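Local coordinates for protein R.MvaI (Kocuria varians, PDB 2OA9) that cleaves DNA as a monomeric restriction endonuclease that recognizes its target sequence asymmetrically, and binds metal ions, at residues Ile207-Ala215 with Lys224-Phe232; Ser151-Leu159 with Asp192-Arg200. All blocks are in the same frame, centred on the assembly; numbering follows the deposited sequence.

Contact 1. Residues Ile207-Ala215 with Lys224-Phe232; sequences IKVDIRIGA and KTHDHGTAF. With CD (cadmium ion), chain L; CD (cadmium ion), chain F.
Thr230 presses its CG2 methyl against CG1 of Val209 at 3.4 Å, tighter than usual for two carbons. Val209 CG2 lies 3.9 Å from Phe232 CE2, the two side chains side by side and pointing the same way. Phe73 stacks on the Phe232 ring and Trp150 meets it edge-to-face. Farther along, the Ile213 and Thr225 CG2 methyls touch at 3.7 Å as their side chains slant across each other. Antiparallel hydrogen-bonded pairs, Asp210 with Ala231 and Gly214 with His226, join the strands of this hairpin. Between the pairs the second strand breaks, and water takes over. Water 1 accepts from Arg212 N, donates to Asp227 OD1 and bonds Thr230 OG1; water 2 links Arg212 O to His228 N. With CG anti to the backbone N (chi1 179°), Asp227 swings its carboxylate toward the next residues, where OD1 accepts from Gly229 N at 3.0 Å, from above the carboxylate plane, closing an Asx turn; Asn84 holds OD2. An alanine here removes the acceptor shared by Gly229 N and water 1, and the partner of Asn84, and would probably leave the turn freer to move. On the face opposite Val209 and Phe232, Asp210 grips one cadmium ion with OD1 and OD2, each 2.3 Å from the metal; His103 and three waters complete the site, and OD2 also accepts from Arg233. A second cadmium ion, held by His226 NE2 at 2.3 Å and His228 NE2 at 2.2 Å, ties strand 225-227 to the loop after it. The chemistry is thus divided: Val209, Ile213 and Phe232 give one face its apolar side chains, with Asp227 a polar exception at the break; Asp210 and His226 bring metal ligands to the other; and water with one carboxylate replaces the missing backbone pairing.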
ATOM      1  N   ILE A 207      -9.545  -1.118   1.366  1.00 12.83           N
ATOM      2  CA  ILE A 207      -8.426  -0.154   1.224  1.00 12.22           C
ATOM      3  C   ILE A 207      -8.767   1.037   2.075  1.00 14.00           C
ATOM      4  O   ILE A 207      -9.863   1.544   2.023  1.00 15.33           O
ATOM      5  CB  ILE A 207      -8.193   0.211  -0.250  1.00 13.94           C
ATOM      6  CG1 ILE A 207      -7.926  -1.065  -1.076  1.00 13.05           C
ATOM      7  CG2 ILE A 207      -7.096   1.261  -0.450  1.00 15.53           C
ATOM      8  CD1 ILE A 207      -7.561  -0.832  -2.532  1.00 14.37           C
ATOM      9  N   LYS A 208      -7.817   1.489   2.881  1.00 14.12           N
ATOM     10  CA  LYS A 208      -8.098   2.524   3.854  1.00 15.78           C
ATOM     11  C   LYS A 208      -7.323   3.752   3.475  1.00 14.52           C
ATOM     12  O   LYS A 208      -6.280   3.666   2.871  1.00 14.88           O
ATOM     13  CB  LYS A 208      -7.625   2.090   5.246  1.00 18.36           C
ATOM     14  CG  LYS A 208      -8.222   0.786   5.767  1.00 21.75           C
ATOM     15  CD  LYS A 208      -9.694   0.705   5.554  1.00 23.53           C
ATOM     16  CE  LYS A 208     -10.313  -0.498   6.277  0.50 23.32           C
ATOM     17  NZ  LYS A 208     -11.779  -0.338   6.384  0.50 21.85           N
ATOM     18  N   VAL A 209      -7.841   4.903   3.882  1.00 13.98           N
ATOM     19  CA  VAL A 209      -7.211   6.206   3.673  1.00 15.13           C
ATOM     20  C   VAL A 209      -6.831   6.703   5.074  1.00 15.22           C
ATOM     21  O   VAL A 209      -7.701   7.034   5.879  1.00 16.41           O
ATOM     22  CB  VAL A 209      -8.217   7.131   2.983  1.00 16.21           C
ATOM     23  CG1 VAL A 209      -7.659   8.496   2.789  1.00 19.33           C
ATOM     24  CG2 VAL A 209      -8.640   6.527   1.618  1.00 18.77           C
ATOM     25  N   ASP A 210      -5.538   6.689   5.363  1.00 14.96           N
ATOM     26  CA  ASP A 210      -4.990   7.026   6.687  1.00 14.85           C
ATOM     27  C   ASP A 210      -4.532   8.483   6.699  1.00 13.87           C
ATOM     28  O   ASP A 210      -3.485   8.825   6.153  1.00 15.12           O
ATOM     29  CB  ASP A 210      -3.806   6.074   6.968  1.00 14.27           C
ATOM     30  CG  ASP A 210      -3.319   6.085   8.362  1.00 18.68           C
ATOM     31  OD1 ASP A 210      -3.152   7.165   8.933  1.00 19.81           O
ATOM     32  OD2 ASP A 210      -2.957   5.033   8.945  1.00 18.26           O
ATOM     33  N   ILE A 211      -5.369   9.334   7.243  1.00 13.65           N
ATOM     34  CA  ILE A 211      -5.085  10.780   7.346  1.00 14.01           C
ATOM     35  C   ILE A 211      -4.242  10.970   8.582  1.00 13.82           C
ATOM     36  O   ILE A 211      -4.650  10.597   9.676  1.00 13.54           O
ATOM     37  CB  ILE A 211      -6.381  11.536   7.437  1.00 14.02           C
ATOM     38  CG1 ILE A 211      -7.218  11.272   6.194  1.00 16.36           C
ATOM     39  CG2 ILE A 211      -6.108  13.036   7.681  1.00 15.50           C
ATOM     40  CD1 ILE A 211      -8.631  11.843   6.282  1.00 18.30           C
ATOM     41  N   ARG A 212      -3.071  11.573   8.419  1.00 13.86           N
ATOM     42  CA  ARG A 212      -2.131  11.785   9.534  1.00 14.41           C
ATOM     43  C   ARG A 212      -1.533  13.158   9.354  1.00 13.89           C
ATOM     44  O   ARG A 212      -0.408  13.332   8.859  1.00 15.78           O
ATOM     45  CB  ARG A 212      -1.090  10.666   9.559  1.00 15.86           C
ATOM     46  CG  ARG A 212      -0.166  10.652  10.743  1.00 21.28           C
ATOM     47  CD  ARG A 212       1.093   9.834  10.486  1.00 29.80           C
ATOM     48  NE  ARG A 212       1.183   8.618  11.292  1.00 38.02           N
ATOM     49  CZ  ARG A 212       1.968   8.449  12.366  1.00 39.42           C
ATOM     50  NH1 ARG A 212       2.737   9.418  12.859  1.00 42.06           N
ATOM     51  NH2 ARG A 212       1.966   7.275  12.974  1.00 41.60           N
ATOM     52  N   ILE A 213      -2.295  14.152   9.755  1.00 14.13           N
ATOM     53  CA  ILE A 213      -1.915  15.537   9.579  1.00 14.47           C
ATOM     54  C   ILE A 213      -1.534  16.116  10.949  1.00 14.96           C
ATOM     55  O   ILE A 213      -2.385  16.300  11.829  1.00 14.92           O
ATOM     56  CB  ILE A 213      -3.037  16.362   9.009  1.00 13.96           C
ATOM     57  CG1 ILE A 213      -3.684  15.684   7.823  1.00 14.06           C
ATOM     58  CG2 ILE A 213      -2.486  17.732   8.598  1.00 14.04           C
ATOM     59  CD1 ILE A 213      -4.944  16.329   7.329  1.00 14.78           C
ATOM     60  N   GLY A 214      -0.272  16.428  11.101  1.00 15.17           N
ATOM     61  CA  GLY A 214       0.219  16.975  12.339  1.00 14.32           C
ATOM     62  C   GLY A 214       0.498  18.453  12.240  1.00 13.78           C
ATOM     63  O   GLY A 214       0.159  19.123  11.281  1.00 14.71           O
ATOM     64  N   ALA A 215       1.148  18.939  13.283  1.00 15.05           N
ATOM     65  CA  ALA A 215       1.590  20.319  13.369  1.00 14.61           C
ATOM     66  C   ALA A 215       2.984  20.392  13.987  1.00 14.40           C
ATOM     67  O   ALA A 215       3.283  19.707  14.967  1.00 15.86           O
ATOM     68  CB  ALA A 215       0.588  21.158  14.212  1.00 14.83           C
ATOM     69  N   LYS A 224       2.319  25.196  12.361  1.00 17.78           N
ATOM     70  CA  LYS A 224       1.922  24.998  10.966  1.00 17.04           C
ATOM     71  C   LYS A 224       1.859  23.535  10.607  1.00 16.74           C
ATOM     72  O   LYS A 224       2.414  22.676  11.293  1.00 16.83           O
ATOM     73  CB  LYS A 224       2.914  25.659  10.039  1.00 16.75           C
ATOM     74  CG  LYS A 224       3.018  27.172  10.262  1.00 19.08           C
ATOM     75  CD  LYS A 224       3.000  27.961   8.951  1.00 25.59           C
ATOM     76  CE  LYS A 224       3.199  29.459   9.214  1.00 28.44           C
ATOM     77  NZ  LYS A 224       4.433  30.017   8.563  1.00 31.30           N
ATOM     78  N   THR A 225       1.196  23.222   9.486  1.00 15.71           N
ATOM     79  CA  THR A 225       0.940  21.840   9.103  1.00 15.31           C
ATOM     80  C   THR A 225       2.203  20.996   8.855  1.00 14.83           C
ATOM     81  O   THR A 225       3.118  21.412   8.155  1.00 14.76           O
ATOM     82  CB  THR A 225       0.062  21.861   7.865  1.00 15.64           C
ATOM     83  OG1 THR A 225      -1.152  22.554   8.190  1.00 17.07           O
ATOM     84  CG2 THR A 225      -0.348  20.471   7.419  1.00 16.91           C
ATOM     85  N   HIS A 226       2.222  19.817   9.468  1.00 14.82           N
ATOM     86  CA  HIS A 226       3.288  18.847   9.266  1.00 16.10           C
ATOM     87  C   HIS A 226       2.613  17.576   8.771  1.00 15.23           C
ATOM     88  O   HIS A 226       1.979  16.863   9.523  1.00 15.79           O
ATOM     89  CB  HIS A 226       4.032  18.621  10.586  1.00 17.04           C
ATOM     90  CG  HIS A 226       5.130  17.608  10.504  1.00 18.32           C
ATOM     91  ND1 HIS A 226       5.634  16.990  11.629  1.00 22.31           N
ATOM     92  CD2 HIS A 226       5.859  17.143   9.455  1.00 22.79           C
ATOM     93  CE1 HIS A 226       6.589  16.143  11.269  1.00 23.70           C
ATOM     94  NE2 HIS A 226       6.742  16.214   9.955  1.00 23.46           N
ATOM     95  N   ASP A 227       2.747  17.287   7.490  1.00 16.89           N
ATOM     96  CA  ASP A 227       1.993  16.203   6.871  1.00 19.15           C
ATOM     97  C   ASP A 227       2.879  15.538   5.825  1.00 20.66           C
ATOM     98  O   ASP A 227       3.386  16.230   4.963  1.00 23.13           O
ATOM     99  CB  ASP A 227       0.772  16.842   6.200  1.00 19.84           C
ATOM    100  CG  ASP A 227      -0.139  15.835   5.456  1.00 20.66           C
ATOM    101  OD1 ASP A 227      -0.092  14.638   5.715  1.00 21.84           O
ATOM    102  OD2 ASP A 227      -0.942  16.200   4.573  1.00 28.94           O
ATOM    103  N   HIS A 228       3.071  14.220   5.894  1.00 23.19           N
ATOM    104  CA  HIS A 228       3.867  13.507   4.881  1.00 24.78           C
ATOM    105  C   HIS A 228       3.005  12.924   3.750  1.00 24.46           C
ATOM    106  O   HIS A 228       3.535  12.291   2.830  1.00 26.19           O
ATOM    107  CB  HIS A 228       4.789  12.463   5.554  1.00 25.88           C
ATOM    108  CG  HIS A 228       5.837  13.079   6.440  1.00 29.56           C
ATOM    109  ND1 HIS A 228       6.078  12.660   7.732  1.00 35.79           N
ATOM    110  CD2 HIS A 228       6.680  14.117   6.222  1.00 32.03           C
ATOM    111  CE1 HIS A 228       7.029  13.406   8.268  1.00 34.27           C
ATOM    112  NE2 HIS A 228       7.417  14.295   7.372  1.00 34.26           N
ATOM    113  N   GLY A 229       1.695  13.178   3.794  1.00 23.46           N
ATOM    114  CA  GLY A 229       0.774  12.731   2.770  1.00 22.17           C
ATOM    115  C   GLY A 229      -0.169  11.696   3.348  1.00 20.31           C
ATOM    116  O   GLY A 229       0.222  10.794   4.047  1.00 21.92           O
ATOM    117  N   THR A 230      -1.416  11.809   2.971  1.00 18.88           N
ATOM    118  CA  THR A 230      -2.417  10.816   3.334  1.00 17.29           C
ATOM    119  C   THR A 230      -2.070   9.464   2.700  1.00 15.71           C
ATOM    120  O   THR A 230      -1.775   9.396   1.512  1.00 15.03           O
ATOM    121  CB  THR A 230      -3.758  11.318   2.837  1.00 18.87           C
ATOM    122  OG1 THR A 230      -4.059  12.518   3.597  1.00 20.77           O
ATOM    123  CG2 THR A 230      -4.872  10.334   3.085  1.00 18.37           C
ATOM    124  N   ALA A 231      -2.073   8.415   3.487  1.00 14.39           N
ATOM    125  CA  ALA A 231      -1.542   7.132   3.036  1.00 13.07           C
ATOM    126  C   ALA A 231      -2.724   6.243   2.594  1.00 13.18           C
ATOM    127  O   ALA A 231      -3.698   6.100   3.314  1.00 15.08           O
ATOM    128  CB  ALA A 231      -0.737   6.470   4.115  1.00 14.18           C
ATOM    129  N   PHE A 232      -2.559   5.575   1.454  1.00 12.30           N
ATOM    130  CA  PHE A 232      -3.534   4.646   0.923  1.00 11.75           C
ATOM    131  C   PHE A 232      -3.004   3.274   1.210  1.00 11.46           C
ATOM    132  O   PHE A 232      -1.920   2.928   0.752  1.00 13.49           O
ATOM    133  CB  PHE A 232      -3.775   4.901  -0.576  1.00 11.98           C
ATOM    134  CG  PHE A 232      -4.529   6.164  -0.849  1.00 13.03           C
ATOM    135  CD1 PHE A 232      -3.979   7.402  -0.616  1.00 15.71           C
ATOM    136  CD2 PHE A 232      -5.817   6.121  -1.327  1.00 15.71           C
ATOM    137  CE1 PHE A 232      -4.707   8.541  -0.835  1.00 15.28           C
ATOM    138  CE2 PHE A 232      -6.542   7.266  -1.586  1.00 17.32           C
ATOM    139  CZ  PHE A 232      -5.986   8.478  -1.326  1.00 13.96           C
TER
HETATM  140 CD    CD L 912       8.602  15.480   8.792  0.80 45.50          CD
HETATM  141 CD    CD F 903      -2.370   6.147  10.858  1.00 23.70          CD
HETATM  142  O   HOH W   1      -2.233  12.864   5.992  1.00 23.05           O
HETATM  143  O   HOH W   2       1.825  12.452   7.696  1.00 33.95           O
HETATM  144  O   HOH W   3      -0.148   6.084  10.108  1.00 31.22           O
HETATM  145  O   HOH W   4      -4.672   6.286  11.399  1.00 25.15           O
HETATM  146  O   HOH W   5      -1.991   4.293  12.043  1.00 25.07           O

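Contact 2. Residues Ser151-Leu159 with Asp192-Arg200; sequences SFDSLQNQL and DLTVQSLCR
Cys199 turns its sulfur toward the Phe152 ring in a sulfur-aromatic contact: SG lies 4.3 Å from the ring centroid, 34° off the ring normal, and 3.7 Å from Phe152 CE2. The two helices run steeply across each other, their directions 108° apart and the local axes 10.2 Å distant at closest approach. Val195, in the first turn of its helix, is a knob in a hole formed by Phe152, Leu155, Gln156 and Leu159. Its chi1 of 67° places CG1 between the backbone N and carbonyl carbon, on the side of Gln156, whose OE1 comes within 3.7 Å of CG1; CG2 goes deeper, 3.9 Å from Leu155 CB. To the Leu198 side of the knob, Leu155 and Leu198 cross at about a right angle, with Leu155 CD1 and Leu198 CD2 4.1 Å apart. Toward Leu193, Leu159 splits its branches: CD1 rests 3.6 Å from the carbonyl O of Leu193, and CD2 meets Leu193 CD2 at 4.0 Å. Phe73 of strand 69-74 lies against Leu155 and Leu159, while Val132 of strand 131-138 and Ile125 of strand 119-126 touch Phe152 and Cys199, so the helix pair packs against two sheets; Ile125 belongs to a calcium-binding site seen in this protein, vacant here. Each helix start is capped from within its own segment, Ser151 OG accepting from Ser154 N and Thr194 OG1 from Ser197 N. With no hydrogen bond between them, the first two turns of helix 152-162 and the start of helix 195-204 with the loop before it meet through packing, largely of apolar groups, the sulfur supplying a polarisable partner for the ring.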
ATOM      1  N   SER A 151      -8.381  13.720  -7.210  1.00 15.45           N
ATOM      2  CA  SER A 151      -8.789  13.334  -8.547  1.00 15.73           C
ATOM      3  C   SER A 151      -8.328  11.942  -8.932  1.00 15.34           C
ATOM      4  O   SER A 151      -7.279  11.475  -8.464  1.00 15.98           O
ATOM      5  CB  SER A 151      -8.219  14.332  -9.577  1.00 15.54           C
ATOM      6  OG  SER A 151      -6.802  14.306  -9.575  1.00 19.35           O
ATOM      7  N   PHE A 152      -9.072  11.270  -9.801  1.00 16.02           N
ATOM      8  CA  PHE A 152      -8.627   9.973 -10.293  1.00 17.45           C
ATOM      9  C   PHE A 152      -7.259  10.103 -10.978  1.00 18.10           C
ATOM     10  O   PHE A 152      -6.433   9.222 -10.848  1.00 18.22           O
ATOM     11  CB  PHE A 152      -9.605   9.376 -11.321  1.00 16.32           C
ATOM     12  CG  PHE A 152     -10.827   8.654 -10.746  1.00 16.25           C
ATOM     13  CD1 PHE A 152     -11.560   7.785 -11.546  1.00 17.67           C
ATOM     14  CD2 PHE A 152     -11.241   8.848  -9.448  1.00 17.43           C
ATOM     15  CE1 PHE A 152     -12.679   7.135 -11.056  1.00 18.03           C
ATOM     16  CE2 PHE A 152     -12.365   8.227  -8.968  1.00 15.99           C
ATOM     17  CZ  PHE A 152     -13.082   7.358  -9.754  1.00 18.66           C
ATOM     18  N   ASP A 153      -7.026  11.190 -11.715  1.00 19.90           N
ATOM     19  CA  ASP A 153      -5.755  11.338 -12.429  1.00 20.45           C
ATOM     20  C   ASP A 153      -4.576  11.436 -11.472  1.00 20.27           C
ATOM     21  O   ASP A 153      -3.512  10.892 -11.748  1.00 21.84           O
ATOM     22  CB  ASP A 153      -5.803  12.565 -13.366  1.00 21.11           C
ATOM     23  CG  ASP A 153      -6.665  12.313 -14.589  1.00 25.65           C
ATOM     24  OD1 ASP A 153      -6.901  13.262 -15.368  1.00 33.38           O
ATOM     25  OD2 ASP A 153      -7.157  11.189 -14.844  1.00 30.61           O
ATOM     26  N   SER A 154      -4.765  12.101 -10.340  1.00 18.86           N
ATOM     27  CA  SER A 154      -3.711  12.213  -9.350  1.00 19.41           C
ATOM     28  C   SER A 154      -3.376  10.845  -8.780  1.00 18.66           C
ATOM     29  O   SER A 154      -2.214  10.543  -8.541  1.00 19.15           O
ATOM     30  CB  SER A 154      -4.061  13.204  -8.244  1.00 19.80           C
ATOM     31  OG  SER A 154      -5.014  12.718  -7.303  1.00 25.87           O
ATOM     32  N   LEU A 155      -4.408  10.051  -8.537  1.00 18.56           N
ATOM     33  CA  LEU A 155      -4.219   8.731  -7.954  1.00 17.70           C
ATOM     34  C   LEU A 155      -3.574   7.815  -8.958  1.00 18.02           C
ATOM     35  O   LEU A 155      -2.704   7.037  -8.611  1.00 17.51           O
ATOM     36  CB  LEU A 155      -5.556   8.155  -7.461  1.00 16.84           C
ATOM     37  CG  LEU A 155      -6.202   8.975  -6.342  1.00 16.68           C
ATOM     38  CD1 LEU A 155      -7.552   8.354  -6.049  1.00 20.80           C
ATOM     39  CD2 LEU A 155      -5.351   9.100  -5.091  1.00 17.87           C
ATOM     40  N   GLN A 156      -3.986   7.927 -10.215  1.00 19.91           N
ATOM     41  CA  GLN A 156      -3.357   7.191 -11.302  1.00 21.37           C
ATOM     42  C   GLN A 156      -1.864   7.495 -11.423  1.00 21.25           C
ATOM     43  O   GLN A 156      -1.054   6.575 -11.569  1.00 20.53           O
ATOM     44  CB  GLN A 156      -4.033   7.525 -12.619  1.00 22.49           C
ATOM     45  CG  GLN A 156      -3.484   6.722 -13.777  1.00 26.51           C
ATOM     46  CD  GLN A 156      -4.592   6.100 -14.585  1.00 31.76           C
ATOM     47  OE1 GLN A 156      -5.002   4.984 -14.301  1.00 34.33           O
ATOM     48  NE2 GLN A 156      -5.113   6.839 -15.570  1.00 35.63           N
ATOM     49  N   ASN A 157      -1.512   8.772 -11.300  1.00 21.01           N
ATOM     50  CA  ASN A 157      -0.135   9.207 -11.364  1.00 21.58           C
ATOM     51  C   ASN A 157       0.683   8.631 -10.207  1.00 20.09           C
ATOM     52  O   ASN A 157       1.800   8.209 -10.423  1.00 20.74           O
ATOM     53  CB  ASN A 157      -0.045  10.745 -11.369  1.00 21.88           C
ATOM     54  CG  ASN A 157       1.379  11.241 -11.288  1.00 25.67           C
ATOM     55  OD1 ASN A 157       1.785  11.854 -10.300  1.00 31.17           O
ATOM     56  ND2 ASN A 157       2.155  10.980 -12.350  1.00 28.92           N
ATOM     57  N   GLN A 158       0.114   8.584  -9.000  1.00 18.70           N
ATOM     58  CA  GLN A 158       0.782   7.984  -7.860  1.00 18.88           C
ATOM     59  C   GLN A 158       1.046   6.510  -8.072  1.00 18.93           C
ATOM     60  O   GLN A 158       2.147   5.992  -7.771  1.00 19.31           O
ATOM     61  CB  GLN A 158      -0.075   8.152  -6.607  1.00 18.55           C
ATOM     62  CG  GLN A 158      -0.069   9.541  -6.094  1.00 21.11           C
ATOM     63  CD  GLN A 158       1.321   9.969  -5.719  1.00 24.00           C
ATOM     64  OE1 GLN A 158       1.925   9.390  -4.814  1.00 25.74           O
ATOM     65  NE2 GLN A 158       1.868  10.939  -6.458  1.00 25.00           N
ATOM     66  N   LEU A 159       0.048   5.825  -8.609  1.00 17.83           N
ATOM     67  CA  LEU A 159       0.177   4.398  -8.882  1.00 19.81           C
ATOM     68  C   LEU A 159       1.273   4.151  -9.931  1.00 21.28           C
ATOM     69  O   LEU A 159       2.144   3.312  -9.720  1.00 21.97           O
ATOM     70  CB  LEU A 159      -1.148   3.785  -9.329  1.00 19.67           C
ATOM     71  CG  LEU A 159      -2.244   3.664  -8.267  1.00 19.82           C
ATOM     72  CD1 LEU A 159      -3.560   3.437  -8.975  1.00 20.83           C
ATOM     73  CD2 LEU A 159      -1.974   2.559  -7.223  1.00 20.70           C
ATOM     74  N   ASP A 192       0.433  -4.937 -11.023  1.00 18.14           N
ATOM     75  CA  ASP A 192      -0.324  -3.718 -11.341  1.00 18.01           C
ATOM     76  C   ASP A 192      -1.550  -3.605 -10.484  1.00 17.51           C
ATOM     77  O   ASP A 192      -2.095  -4.603 -10.000  1.00 17.18           O
ATOM     78  CB  ASP A 192      -0.721  -3.638 -12.812  1.00 19.00           C
ATOM     79  CG  ASP A 192      -1.159  -2.227 -13.224  1.00 23.06           C
ATOM     80  OD1 ASP A 192      -0.559  -1.228 -12.733  1.00 24.15           O
ATOM     81  OD2 ASP A 192      -2.125  -2.048 -14.012  1.00 27.61           O
ATOM     82  N   LEU A 193      -1.952  -2.360 -10.262  1.00 16.46           N
ATOM     83  CA  LEU A 193      -3.248  -2.031  -9.658  1.00 15.17           C
ATOM     84  C   LEU A 193      -3.798  -0.809 -10.357  1.00 15.59           C
ATOM     85  O   LEU A 193      -3.112   0.207 -10.407  1.00 17.22           O
ATOM     86  CB  LEU A 193      -3.100  -1.730  -8.163  1.00 14.15           C
ATOM     87  CG  LEU A 193      -4.347  -1.286  -7.388  1.00 14.73           C
ATOM     88  CD1 LEU A 193      -5.225  -2.452  -7.207  1.00 16.60           C
ATOM     89  CD2 LEU A 193      -3.914  -0.718  -6.021  1.00 15.95           C
ATOM     90  N   THR A 194      -5.026  -0.906 -10.870  1.00 14.97           N
ATOM     91  CA  THR A 194      -5.657   0.211 -11.565  1.00 15.63           C
ATOM     92  C   THR A 194      -6.315   1.170 -10.585  1.00 14.99           C
ATOM     93  O   THR A 194      -6.650   0.809  -9.455  1.00 14.72           O
ATOM     94  CB  THR A 194      -6.746  -0.245 -12.529  1.00 16.58           C
ATOM     95  OG1 THR A 194      -7.771  -0.910 -11.801  1.00 17.64           O
ATOM     96  CG2 THR A 194      -6.240  -1.283 -13.568  1.00 17.39           C
ATOM     97  N   VAL A 195      -6.529   2.413 -11.026  1.00 15.85           N
ATOM     98  CA  VAL A 195      -7.272   3.345 -10.198  1.00 16.45           C
ATOM     99  C   VAL A 195      -8.701   2.861  -9.953  1.00 16.05           C
ATOM    100  O   VAL A 195      -9.228   3.063  -8.893  1.00 14.48           O
ATOM    101  CB  VAL A 195      -7.205   4.810 -10.736  1.00 17.78           C
ATOM    102  CG1 VAL A 195      -7.931   4.941 -12.047  1.00 19.90           C
ATOM    103  CG2 VAL A 195      -7.712   5.774  -9.659  1.00 19.64           C
ATOM    104  N   GLN A 196      -9.324   2.224 -10.930  1.00 16.45           N
ATOM    105  CA  GLN A 196     -10.673   1.705 -10.752  1.00 16.44           C
ATOM    106  C   GLN A 196     -10.725   0.640  -9.662  1.00 15.34           C
ATOM    107  O   GLN A 196     -11.648   0.619  -8.855  1.00 14.84           O
ATOM    108  CB  GLN A 196     -11.217   1.134 -12.060  1.00 17.33           C
ATOM    109  CG  GLN A 196     -11.589   2.193 -13.060  1.00 21.05           C
ATOM    110  CD  GLN A 196     -10.373   2.772 -13.774  1.00 25.43           C
ATOM    111  OE1 GLN A 196      -9.298   2.145 -13.827  1.00 25.16           O
ATOM    112  NE2 GLN A 196     -10.538   3.974 -14.324  1.00 30.07           N
ATOM    113  N   SER A 197      -9.713  -0.225  -9.625  1.00 14.33           N
ATOM    114  CA  SER A 197      -9.668  -1.281  -8.613  1.00 13.92           C
ATOM    115  C   SER A 197      -9.379  -0.673  -7.240  1.00 13.37           C
ATOM    116  O   SER A 197      -9.929  -1.094  -6.226  1.00 14.03           O
ATOM    117  CB  SER A 197      -8.584  -2.288  -8.951  1.00 15.23           C
ATOM    118  OG  SER A 197      -8.919  -3.097 -10.037  1.00 17.41           O
ATOM    119  N   LEU A 198      -8.523   0.339  -7.224  1.00 13.72           N
ATOM    120  CA  LEU A 198      -8.242   1.058  -6.001  1.00 13.87           C
ATOM    121  C   LEU A 198      -9.502   1.615  -5.408  1.00 13.11           C
ATOM    122  O   LEU A 198      -9.754   1.480  -4.224  1.00 14.15           O
ATOM    123  CB  LEU A 198      -7.242   2.183  -6.268  1.00 13.55           C
ATOM    124  CG  LEU A 198      -6.947   3.127  -5.109  1.00 15.22           C
ATOM    125  CD1 LEU A 198      -6.017   2.431  -4.160  1.00 17.02           C
ATOM    126  CD2 LEU A 198      -6.333   4.459  -5.563  1.00 17.86           C
ATOM    127  N   CYS A 199     -10.292   2.283  -6.244  1.00 13.87           N
ATOM    128  CA  CYS A 199     -11.511   2.895  -5.776  1.00 14.00           C
ATOM    129  C   CYS A 199     -12.558   1.856  -5.376  1.00 12.50           C
ATOM    130  O   CYS A 199     -13.249   2.074  -4.397  1.00 13.73           O
ATOM    131  CB  CYS A 199     -12.063   3.820  -6.837  1.00 13.65           C
ATOM    132  SG  CYS A 199     -11.048   5.312  -7.077  1.00 18.00           S
ATOM    133  N   ARG A 200     -12.657   0.742  -6.099  1.00 12.79           N
ATOM    134  CA  ARG A 200     -13.548  -0.339  -5.664  1.00 13.42           C
ATOM    135  C   ARG A 200     -13.136  -0.857  -4.297  1.00 11.93           C
ATOM    136  O   ARG A 200     -13.951  -1.089  -3.417  1.00 12.95           O
ATOM    137  CB  ARG A 200     -13.590  -1.519  -6.649  1.00 14.37           C
ATOM    138  CG  ARG A 200     -14.260  -1.233  -7.964  1.00 17.93           C
ATOM    139  CD  ARG A 200     -14.378  -2.524  -8.835  1.00 17.57           C
ATOM    140  NE  ARG A 200     -13.091  -3.166  -9.192  1.00 21.27           N
ATOM    141  CZ  ARG A 200     -12.457  -4.188  -8.527  1.00 22.59           C
ATOM    142  NH1 ARG A 200     -12.956  -4.740  -7.456  1.00 20.79           N
ATOM    143  NH2 ARG A 200     -11.305  -4.688  -8.967  1.00 23.88           N
TER

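Strand 143-151 leads directly into helix 152-162, and the chain then runs through strands 166-176 and 179-192 of the mixed sheet before helix 195-204 returns to helix 152-162. Contact 2 closes this long loop, with 32 residues between its segments. The chain passes almost at once into strand 207-215, where contact 1 closes a shorter hairpin loop with strand 225-235. The two are in series, neither nested nor crossed. Their centres lie about 18 Å apart, yet they touch: Ile207 CD1 packs 3.6 Å from Leu198 O, and Phe232 CZ 3.9 Å from Leu155 CD2. The helix pair is thereby joined to the antiparallel five-stranded sheet at the end where strand 207-215 begins.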